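Long-range contacts in omega-class glutathione S-transferase (Bombyx mori, PDB 3WD6), which binds glutathione and probably acts as a glutathione transferase and glutathione-dependent dehydroascorbate reductase: residues M35-Y40 / E229-F234; D61-P66 / E242-E247. All blocks are in the same frame, centred on the assembly; numbering follows the deposited sequence.

Interaction 1: M35-Y40 / E229-F234; sequences MRYCPY and EILAKF. With GSH (glutathione), chain J.
The rings of Tyr37 and Phe234 lie face to face, their centroids 3.9 Å apart and their planes only 8° from parallel. Tyr37 is sandwiched: one face takes the Phe234 ring, while CG of Arg36 lies over the rim of the opposite face. Its edge meets two aliphatic branches of the helix, CD1 of Leu231, 4.3 Å from CD1 of Tyr37, and CG2 of Ile230, 4.0 Å from OH of Tyr37. The overlap continues onto the tyrosine's first carbon, since CB of Tyr37 stands over the face of Phe234 in a CH-pi contact, 3.8 Å from the ring centroid. With CG anti to its backbone N (chi1 -174°), Phe234 points its ring away from the helix to lie over Tyr37. Flat rings suit this buried place, since they can pack face on face between the turn and the helix. Met35 adds an unbranched, flexible arm: its CE comes to 4.3 Å from CZ of Phe234, and its SD accepts a weak hydrogen bond from N of Tyr37.

Residues 35-38 form a type I beta turn, closed by Cys38 N to Met35 O at 2.7 Å. The turn delivers Cys38 to the N-cap of helix 39-51, where its side chain caps a backbone N; this cysteine and Tyr40 line the glutathione pocket. Beyond the stack, Arg188 of helix 177-189 hydrogen-bonds O of Tyr37 and touches Leu231. The contact thus joins the turn between strand 31-34 and helix 39-51 of the thioredoxin-like domain to helix 228-240.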
# COMPACT_ATOMS: atom_id res chain seq x y z
N MET A 35 1.10 -9.57 3.12
CA MET A 35 0.06 -10.30 2.42
C MET A 35 -0.33 -9.55 1.15
O MET A 35 -0.49 -8.33 1.17
CB MET A 35 -1.12 -10.71 3.30
CG MET A 35 -2.28 -9.79 3.29
SD MET A 35 -3.56 -10.18 2.05
CE MET A 35 -4.83 -9.09 2.75
N ARG A 36 -0.46 -10.32 0.07
CA ARG A 36 -0.41 -9.79 -1.30
C ARG A 36 -1.40 -8.64 -1.53
O ARG A 36 -1.12 -7.72 -2.31
CB ARG A 36 -0.63 -10.93 -2.31
CG ARG A 36 -0.49 -10.54 -3.79
CD ARG A 36 0.97 -10.45 -4.22
NE ARG A 36 1.13 -10.04 -5.62
CZ ARG A 36 0.85 -8.82 -6.10
NH1 ARG A 36 0.36 -7.87 -5.29
NH2 ARG A 36 1.07 -8.56 -7.38
N TYR A 37 -2.52 -8.68 -0.82
CA TYR A 37 -3.61 -7.75 -1.05
C TYR A 37 -3.63 -6.69 0.04
O TYR A 37 -4.51 -5.82 0.06
CB TYR A 37 -4.95 -8.53 -1.12
CG TYR A 37 -4.88 -9.62 -2.17
CD1 TYR A 37 -5.26 -9.37 -3.49
CD2 TYR A 37 -4.37 -10.87 -1.87
CE1 TYR A 37 -5.15 -10.37 -4.47
CE2 TYR A 37 -4.27 -11.85 -2.82
CZ TYR A 37 -4.64 -11.60 -4.12
OH TYR A 37 -4.53 -12.62 -5.06
N CYS A 38 -2.67 -6.74 0.96
CA CYS A 38 -2.61 -5.73 2.00
C CYS A 38 -2.03 -4.39 1.49
O CYS A 38 -0.85 -4.30 1.12
CB CYS A 38 -1.83 -6.22 3.23
SG CYS A 38 -1.74 -4.93 4.52
N PRO A 39 -2.86 -3.32 1.50
CA PRO A 39 -2.29 -2.06 1.01
C PRO A 39 -1.19 -1.54 1.92
O PRO A 39 -0.25 -0.90 1.41
CB PRO A 39 -3.47 -1.07 1.00
CG PRO A 39 -4.46 -1.65 1.98
CD PRO A 39 -4.26 -3.18 1.93
N TYR A 40 -1.31 -1.78 3.23
CA TYR A 40 -0.30 -1.28 4.16
C TYR A 40 1.04 -1.93 3.88
O TYR A 40 2.08 -1.25 3.79
CB TYR A 40 -0.73 -1.46 5.62
CG TYR A 40 -1.88 -0.57 5.98
CD1 TYR A 40 -1.68 0.79 6.23
CD2 TYR A 40 -3.18 -1.06 6.01
CE1 TYR A 40 -2.74 1.63 6.54
CE2 TYR A 40 -4.26 -0.23 6.31
CZ TYR A 40 -4.03 1.11 6.57
OH TYR A 40 -5.09 1.94 6.86
N GLU A 229 -9.20 -7.61 -12.55
CA GLU A 229 -10.22 -8.64 -12.42
C GLU A 229 -9.90 -9.53 -11.23
O GLU A 229 -10.80 -10.01 -10.54
CB GLU A 229 -10.36 -9.47 -13.70
CG GLU A 229 -9.21 -10.43 -13.96
CD GLU A 229 -8.02 -9.76 -14.63
OE1 GLU A 229 -7.95 -8.50 -14.62
OE2 GLU A 229 -7.15 -10.50 -15.16
N ILE A 230 -8.61 -9.74 -10.96
CA ILE A 230 -8.23 -10.51 -9.78
C ILE A 230 -8.55 -9.76 -8.49
O ILE A 230 -9.00 -10.35 -7.49
CB ILE A 230 -6.73 -10.82 -9.76
CG1 ILE A 230 -6.33 -11.64 -11.00
CG2 ILE A 230 -6.36 -11.50 -8.44
CD1 ILE A 230 -7.01 -12.99 -11.07
N LEU A 231 -8.31 -8.45 -8.50
CA LEU A 231 -8.52 -7.66 -7.30
C LEU A 231 -10.02 -7.59 -6.99
O LEU A 231 -10.43 -7.73 -5.84
CB LEU A 231 -7.90 -6.27 -7.47
CG LEU A 231 -7.95 -5.31 -6.27
CD1 LEU A 231 -7.27 -5.92 -5.04
CD2 LEU A 231 -7.32 -3.96 -6.63
N ALA A 232 -10.83 -7.39 -8.03
CA ALA A 232 -12.28 -7.41 -7.88
C ALA A 232 -12.76 -8.76 -7.35
O ALA A 232 -13.63 -8.80 -6.48
CB ALA A 232 -12.97 -7.08 -9.19
N LYS A 233 -12.21 -9.86 -7.88
CA LYS A 233 -12.58 -11.18 -7.37
C LYS A 233 -12.28 -11.23 -5.87
O LYS A 233 -13.15 -11.55 -5.05
CB LYS A 233 -11.81 -12.29 -8.07
CG LYS A 233 -12.63 -13.58 -8.25
CD LYS A 233 -11.76 -14.86 -8.23
CE LYS A 233 -11.60 -15.48 -9.62
NZ LYS A 233 -11.54 -16.98 -9.55
N PHE A 234 -11.05 -10.88 -5.51
CA PHE A 234 -10.64 -10.89 -4.12
C PHE A 234 -11.61 -10.08 -3.25
O PHE A 234 -12.16 -10.60 -2.27
CB PHE A 234 -9.22 -10.36 -3.97
CG PHE A 234 -8.68 -10.45 -2.58
CD1 PHE A 234 -8.20 -11.67 -2.09
CD2 PHE A 234 -8.69 -9.34 -1.74
CE1 PHE A 234 -7.71 -11.78 -0.79
CE2 PHE A 234 -8.21 -9.44 -0.45
CZ PHE A 234 -7.71 -10.67 0.03
N1 GSH J . -0.89 0.68 11.09
CA1 GSH J . -0.44 -0.57 10.46
C1 GSH J . 0.59 -0.33 9.37
O11 GSH J . 1.48 -1.21 9.07
O12 GSH J . 0.59 0.80 8.76
CB1 GSH J . -1.66 -1.31 9.93
CG1 GSH J . -1.44 -2.48 9.03
CD1 GSH J . -2.63 -3.39 8.85
OE1 GSH J . -3.77 -3.04 9.15
N2 GSH J . -2.44 -4.71 8.32
CA2 GSH J . -3.64 -5.56 8.20
C2 GSH J . -3.48 -6.71 9.17
O2 GSH J . -2.39 -7.26 9.27
CB2 GSH J . -3.73 -6.10 6.82
SG2 GSH J . -4.34 -5.05 5.55
N3 GSH J . -4.62 -7.15 9.96
CA3 GSH J . -4.47 -8.27 10.89
C3 GSH J . -5.68 -9.06 11.16
O31 GSH J . -6.27 -9.64 10.20
O32 GSH J . -6.12 -9.15 12.33

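Interaction 2: D61-P66 / E242-E247; sequences DLIDKP and ERPNYE. With GSH (glutathione), chain J.
Each carboxylate oxygen of Asp61 accepts two sound hydrogen bonds. OD2 receives NH1 of Arg243 at 3.1 Å and NH2 of Arg243 at 3.2 Å, an end-on salt bridge in which OD2 offers NH1 its syn lone pair and lies in the guanidinium plane. OD1 turns back to its own loop, accepting hydrogen bonds from N of Ile63 at 3.0 Å (an Asx turn) and from N of Asp64 at 2.9 Å, which together make an Asx motif that fixes the loop's shape; NH2 of Arg243 adds a weak third. A short acid suits both tasks, and the arginine probably stabilises its negative charge. Setting CG anti to the backbone N (chi1 -171°) carries the carboxylate to the edge of the Tyr246 ring, their planes 80° apart.

Ile63 covers one face of the guanidinium with CB and CG2, and its CG1 packs 3.6 Å from CD of Pro244, a rigid apolar partner. The hydroxyl of Tyr246 accepts a weak bond from N of Leu62. Lys65 extends its chain so that NZ makes a weak hydrogen bond to O32 of glutathione. The contact lies between the loop joining strand 56-60 to helix 69-72 and the C-terminal tail beyond helix 228-240, where Pro244 touches Tyr238 and Tyr246 touches Phe234.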
# COMPACT_ATOMS: atom_id res chain seq x y z
N ASP A 61 -1.26 -15.74 5.77
CA ASP A 61 -2.71 -15.92 5.86
C ASP A 61 -3.21 -15.21 7.13
O ASP A 61 -2.84 -15.58 8.24
CB ASP A 61 -3.02 -17.42 5.92
CG ASP A 61 -4.50 -17.72 5.80
OD1 ASP A 61 -5.28 -17.13 6.57
OD2 ASP A 61 -4.88 -18.54 4.93
N LEU A 62 -4.02 -14.17 6.95
CA LEU A 62 -4.43 -13.32 8.07
C LEU A 62 -5.71 -13.79 8.75
O LEU A 62 -6.19 -13.16 9.70
CB LEU A 62 -4.65 -11.89 7.59
CG LEU A 62 -3.42 -11.14 7.11
CD1 LEU A 62 -3.84 -9.74 6.72
CD2 LEU A 62 -2.34 -11.11 8.19
N ILE A 63 -6.28 -14.87 8.24
CA ILE A 63 -7.50 -15.43 8.79
C ILE A 63 -7.06 -16.51 9.76
O ILE A 63 -7.59 -16.63 10.87
CB ILE A 63 -8.38 -16.04 7.68
CG1 ILE A 63 -8.99 -14.93 6.81
CG2 ILE A 63 -9.47 -16.94 8.28
CD1 ILE A 63 -9.91 -14.02 7.57
N ASP A 64 -6.07 -17.28 9.32
CA ASP A 64 -5.53 -18.40 10.06
C ASP A 64 -4.02 -18.17 10.23
O ASP A 64 -3.18 -18.84 9.58
CB ASP A 64 -5.81 -19.70 9.29
CG ASP A 64 -5.49 -20.94 10.10
OD1 ASP A 64 -5.50 -20.86 11.35
OD2 ASP A 64 -5.24 -22.00 9.47
N LYS A 65 -3.68 -17.22 11.11
CA LYS A 65 -2.30 -16.74 11.26
C LYS A 65 -1.36 -17.81 11.75
O LYS A 65 -1.72 -18.62 12.61
CB LYS A 65 -2.23 -15.54 12.21
CG LYS A 65 -2.81 -14.26 11.65
CD LYS A 65 -2.73 -13.11 12.66
CE LYS A 65 -3.65 -11.97 12.24
NZ LYS A 65 -3.73 -10.89 13.25
N PRO A 66 -0.13 -17.82 11.20
CA PRO A 66 0.92 -18.68 11.75
C PRO A 66 1.16 -18.36 13.22
O PRO A 66 1.12 -17.20 13.67
CB PRO A 66 2.16 -18.32 10.92
CG PRO A 66 1.60 -17.85 9.61
CD PRO A 66 0.32 -17.11 9.99
N GLU A 242 -17.30 -14.02 2.63
CA GLU A 242 -16.63 -15.30 2.36
C GLU A 242 -15.23 -15.36 2.99
O GLU A 242 -14.68 -14.34 3.42
CB GLU A 242 -16.51 -15.55 0.85
CG GLU A 242 -17.81 -15.94 0.16
CD GLU A 242 -17.67 -16.04 -1.36
OE1 GLU A 242 -16.63 -15.59 -1.91
OE2 GLU A 242 -18.60 -16.57 -2.01
N ARG A 243 -14.67 -16.56 3.04
CA ARG A 243 -13.30 -16.75 3.48
C ARG A 243 -12.38 -16.35 2.32
O ARG A 243 -12.57 -16.78 1.17
CB ARG A 243 -13.06 -18.21 3.86
CG ARG A 243 -12.03 -18.41 4.95
CD ARG A 243 -10.70 -18.82 4.37
NE ARG A 243 -9.75 -19.19 5.41
CZ ARG A 243 -8.43 -19.06 5.31
NH1 ARG A 243 -7.89 -18.57 4.19
NH2 ARG A 243 -7.64 -19.43 6.32
N PRO A 244 -11.39 -15.50 2.62
CA PRO A 244 -10.55 -14.97 1.53
C PRO A 244 -9.78 -16.08 0.84
O PRO A 244 -9.37 -17.05 1.49
CB PRO A 244 -9.58 -14.03 2.26
CG PRO A 244 -10.34 -13.61 3.53
CD PRO A 244 -11.11 -14.86 3.92
N ASN A 245 -9.62 -15.96 -0.47
CA ASN A 245 -8.68 -16.78 -1.21
C ASN A 245 -7.42 -15.94 -1.47
O ASN A 245 -7.44 -14.98 -2.25
CB ASN A 245 -9.32 -17.28 -2.51
CG ASN A 245 -8.39 -18.19 -3.31
OD1 ASN A 245 -7.25 -18.46 -2.90
ND2 ASN A 245 -8.88 -18.67 -4.45
N TYR A 246 -6.35 -16.28 -0.76
CA TYR A 246 -5.09 -15.56 -0.89
C TYR A 246 -4.23 -16.07 -2.05
O TYR A 246 -3.14 -15.57 -2.26
CB TYR A 246 -4.28 -15.68 0.40
CG TYR A 246 -4.90 -15.04 1.62
CD1 TYR A 246 -5.18 -13.68 1.65
CD2 TYR A 246 -5.18 -15.79 2.77
CE1 TYR A 246 -5.75 -13.08 2.78
CE2 TYR A 246 -5.73 -15.20 3.90
CZ TYR A 246 -6.02 -13.85 3.90
OH TYR A 246 -6.57 -13.26 5.03
N GLU A 247 -4.71 -17.05 -2.81
CA GLU A 247 -3.87 -17.66 -3.84
C GLU A 247 -4.32 -17.39 -5.28
O GLU A 247 -3.81 -18.01 -6.23
CB GLU A 247 -3.73 -19.17 -3.59
CG GLU A 247 -3.21 -19.53 -2.20
CD GLU A 247 -1.92 -18.81 -1.85
OE1 GLU A 247 -0.96 -18.89 -2.66
OE2 GLU A 247 -1.86 -18.17 -0.78
N1 GSH J . -0.89 0.68 11.09
CA1 GSH J . -0.44 -0.57 10.46
C1 GSH J . 0.59 -0.33 9.37
O11 GSH J . 1.48 -1.21 9.07
O12 GSH J . 0.59 0.80 8.76
CB1 GSH J . -1.66 -1.31 9.93
CG1 GSH J . -1.44 -2.48 9.03
CD1 GSH J . -2.63 -3.39 8.85
OE1 GSH J . -3.77 -3.04 9.15
N2 GSH J . -2.44 -4.71 8.32
CA2 GSH J . -3.64 -5.56 8.20
C2 GSH J . -3.48 -6.71 9.17
O2 GSH J . -2.39 -7.26 9.27
CB2 GSH J . -3.73 -6.10 6.82
SG2 GSH J . -4.34 -5.05 5.55
N3 GSH J . -4.62 -7.15 9.96
CA3 GSH J . -4.47 -8.27 10.89
C3 GSH J . -5.68 -9.06 11.16
O31 GSH J . -6.27 -9.64 10.20
O32 GSH J . -6.12 -9.15 12.33

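In the fold
From the N terminus the chain first gives the segment 35-40, a turn running into helix 39-51, then the loop 61-66, after strand 56-60. It then passes through the rest of the thioredoxin-like domain and the helical C-terminal region. Helix 228-240 returns to segment 35-40 and closes interaction 1 across 188 residues; the tail that follows reaches segment 61-66 and closes interaction 2 across 175. The two loops therefore cross rather than nest. Their centres are 12 Å apart, and Met35 touches both Leu62 and Tyr246 where they meet. Together they tie the last helix and tail to two segments of the glutathione-binding domain, each in contact with the ligand.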